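Side-chain contact in putative transcriptional regulator, sugar-binding family (PDB 3NZE), which probably regulates transcription as a member of the SorC family, binding DNA and a sugar effector, with calcium sites in the domain crystallised here: residues Q240-A244 with A245-T249. Numbering follows the deposited sequence.
Sequences QGALA and AGLAT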
ATOM      1  N   GLN A 240      -7.837  -5.483   8.168  1.00 18.84           N
ATOM      2  CA  GLN A 240      -8.633  -6.708   8.221  1.00 21.00           C
ATOM      3  C   GLN A 240      -9.167  -7.085   6.846  1.00 21.63           C
ATOM      4  O   GLN A 240      -9.128  -8.259   6.449  1.00 21.86           O
ATOM      5  CB  GLN A 240      -9.796  -6.564   9.204  1.00 25.93           C
ATOM      6  CG  GLN A 240      -9.413  -6.793  10.654  1.00 36.42           C
ATOM      7  CD  GLN A 240     -10.597  -6.643  11.596  1.00 49.52           C
ATOM      8  OE1 GLN A 240     -11.197  -5.571  11.696  1.00 52.66           O
ATOM      9  NE2 GLN A 240     -10.939  -7.721  12.289  1.00 55.80           N
ATOM     10  N   GLY A 241      -9.681  -6.084   6.137  1.00 19.43           N
ATOM     11  CA  GLY A 241     -10.197  -6.281   4.796  1.00 21.72           C
ATOM     12  C   GLY A 241      -9.111  -6.695   3.819  1.00 21.24           C
ATOM     13  O   GLY A 241      -9.336  -7.561   2.968  1.00 21.18           O
ATOM     14  N   ALA A 242      -7.939  -6.072   3.919  1.00 17.35           N
ATOM     15  CA  ALA A 242      -6.853  -6.403   2.997  1.00 14.83           C
ATOM     16  C   ALA A 242      -6.398  -7.833   3.204  1.00 18.28           C
ATOM     17  O   ALA A 242      -6.069  -8.530   2.253  1.00 18.69           O
ATOM     18  CB  ALA A 242      -5.681  -5.463   3.174  1.00 17.89           C
ATOM     19  N   LEU A 243      -6.357  -8.254   4.462  1.00 20.24           N
ATOM     20  CA  LEU A 243      -5.967  -9.617   4.774  1.00 19.56           C
ATOM     21  C   LEU A 243      -7.042 -10.587   4.316  1.00 23.02           C
ATOM     22  O   LEU A 243      -6.731 -11.659   3.793  1.00 24.30           O
ATOM     23  CB  LEU A 243      -5.693  -9.766   6.272  1.00 18.98           C
ATOM     24  CG  LEU A 243      -4.439  -9.041   6.781  1.00 19.73           C
ATOM     25  CD1 LEU A 243      -4.347  -9.094   8.299  1.00 20.99           C
ATOM     26  CD2 LEU A 243      -3.166  -9.606   6.142  1.00 20.82           C
ATOM     27  N   ALA A 244      -8.307 -10.211   4.502  1.00 17.89           N
ATOM     28  CA  ALA A 244      -9.407 -11.040   4.014  1.00 20.92           C
ATOM     29  C   ALA A 244      -9.303 -11.222   2.504  1.00 23.66           C
ATOM     30  O   ALA A 244      -9.629 -12.289   1.975  1.00 23.88           O
ATOM     31  CB  ALA A 244     -10.761 -10.443   4.382  1.00 19.98           C
ATOM     32  N   ALA A 245      -8.838 -10.181   1.820  1.00 22.88           N
ATOM     33  CA  ALA A 245      -8.674 -10.226   0.372  1.00 21.89           C
ATOM     34  C   ALA A 245      -7.409 -10.979  -0.048  1.00 24.29           C
ATOM     35  O   ALA A 245      -7.190 -11.220  -1.238  1.00 25.55           O
ATOM     36  CB  ALA A 245      -8.679  -8.815  -0.208  1.00 18.71           C
ATOM     37  N   GLY A 246      -6.588 -11.355   0.927  1.00 21.17           N
ATOM     38  CA  GLY A 246      -5.374 -12.108   0.664  1.00 17.57           C
ATOM     39  C   GLY A 246      -4.323 -11.301  -0.070  1.00 16.14           C
ATOM     40  O   GLY A 246      -3.529 -11.836  -0.846  1.00 18.16           O
ATOM     41  N   LEU A 247      -4.321  -9.995   0.165  1.00 19.91           N
ATOM     42  CA  LEU A 247      -3.462  -9.123  -0.610  1.00 19.24           C
ATOM     43  C   LEU A 247      -1.983  -9.226  -0.238  1.00 18.00           C
ATOM     44  O   LEU A 247      -1.132  -9.066  -1.097  1.00 19.37           O
ATOM     45  CB  LEU A 247      -3.952  -7.679  -0.527  1.00 17.55           C
ATOM     46  CG  LEU A 247      -5.344  -7.455  -1.097  1.00 17.66           C
ATOM     47  CD1 LEU A 247      -5.632  -5.954  -1.130  1.00 19.36           C
ATOM     48  CD2 LEU A 247      -5.425  -8.034  -2.501  1.00 22.17           C
ATOM     49  N   ALA A 248      -1.684  -9.534   1.025  1.00 17.73           N
ATOM     50  CA  ALA A 248      -0.304  -9.497   1.524  1.00 16.56           C
ATOM     51  C   ALA A 248       0.316 -10.891   1.620  1.00 16.92           C
ATOM     52  O   ALA A 248      -0.394 -11.864   1.825  1.00 17.90           O
ATOM     53  CB  ALA A 248      -0.273  -8.846   2.883  1.00 17.65           C
ATOM     54  N   THR A 249       1.634 -10.977   1.456  1.00 17.05           N
ATOM     55  CA  THR A 249       2.369 -12.179   1.851  1.00 16.14           C
ATOM     56  C   THR A 249       3.224 -11.886   3.092  1.00 19.28           C
ATOM     57  O   THR A 249       3.519 -12.781   3.884  1.00 19.38           O
ATOM     58  CB  THR A 249       3.285 -12.709   0.720  1.00 14.65           C
ATOM     59  OG1 THR A 249       4.177 -11.662   0.299  1.00 17.19           O
ATOM     60  CG2 THR A 249       2.466 -13.169  -0.469  1.00 17.61           C
TER
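Leu247 folds back over the end of helix 236-244, its CD1 methyl 4.3 Å from CB of Ala242 and its CB and CG resting tightly against Ala242 O, each at 3.6 Å. With chi1 at -62°, CG stands anti to its own carbonyl carbon, and the branched end stays beside the last turn. Ala242 O also accepts the hydrogen bond of Leu247 N at 3.1 Å, nearly straight at 171° at the hydrogen. Alanine suits position 242, since its lone methyl leaves both the oxygen and the leucine room on this buried side. Ala245, equally small, lays its CB 3.5 Å from Gly241 O, the acceptor of its own amide.

The reversal is a Schellman motif: Gly246 takes a positive phi of 69°, a conformation that favours glycine, and two hydrogen bonds run back into the last turn, that of Leu247 N and one from Gly246 N to Leu243 O at 2.9 Å, from well above the carbonyl plane. Leu247 and Ala242 supply the motif's hydrophobic contact. Leu247 also packs on His217 and Arg221 of helix 217-221, while Arg226 binds the carbonyl oxygens of Gly246 and Leu247 as the chain heads for strand 250-254.

Leu243 CD2 meets Ala248 CB at 4.4 Å; Leu243 also leans on Leu261, and Ala248 on Cys228. Ala244 lies on the solvent side, its CB pointing away from the turn; alanine favours helix, and its methyl exposes little apolar surface.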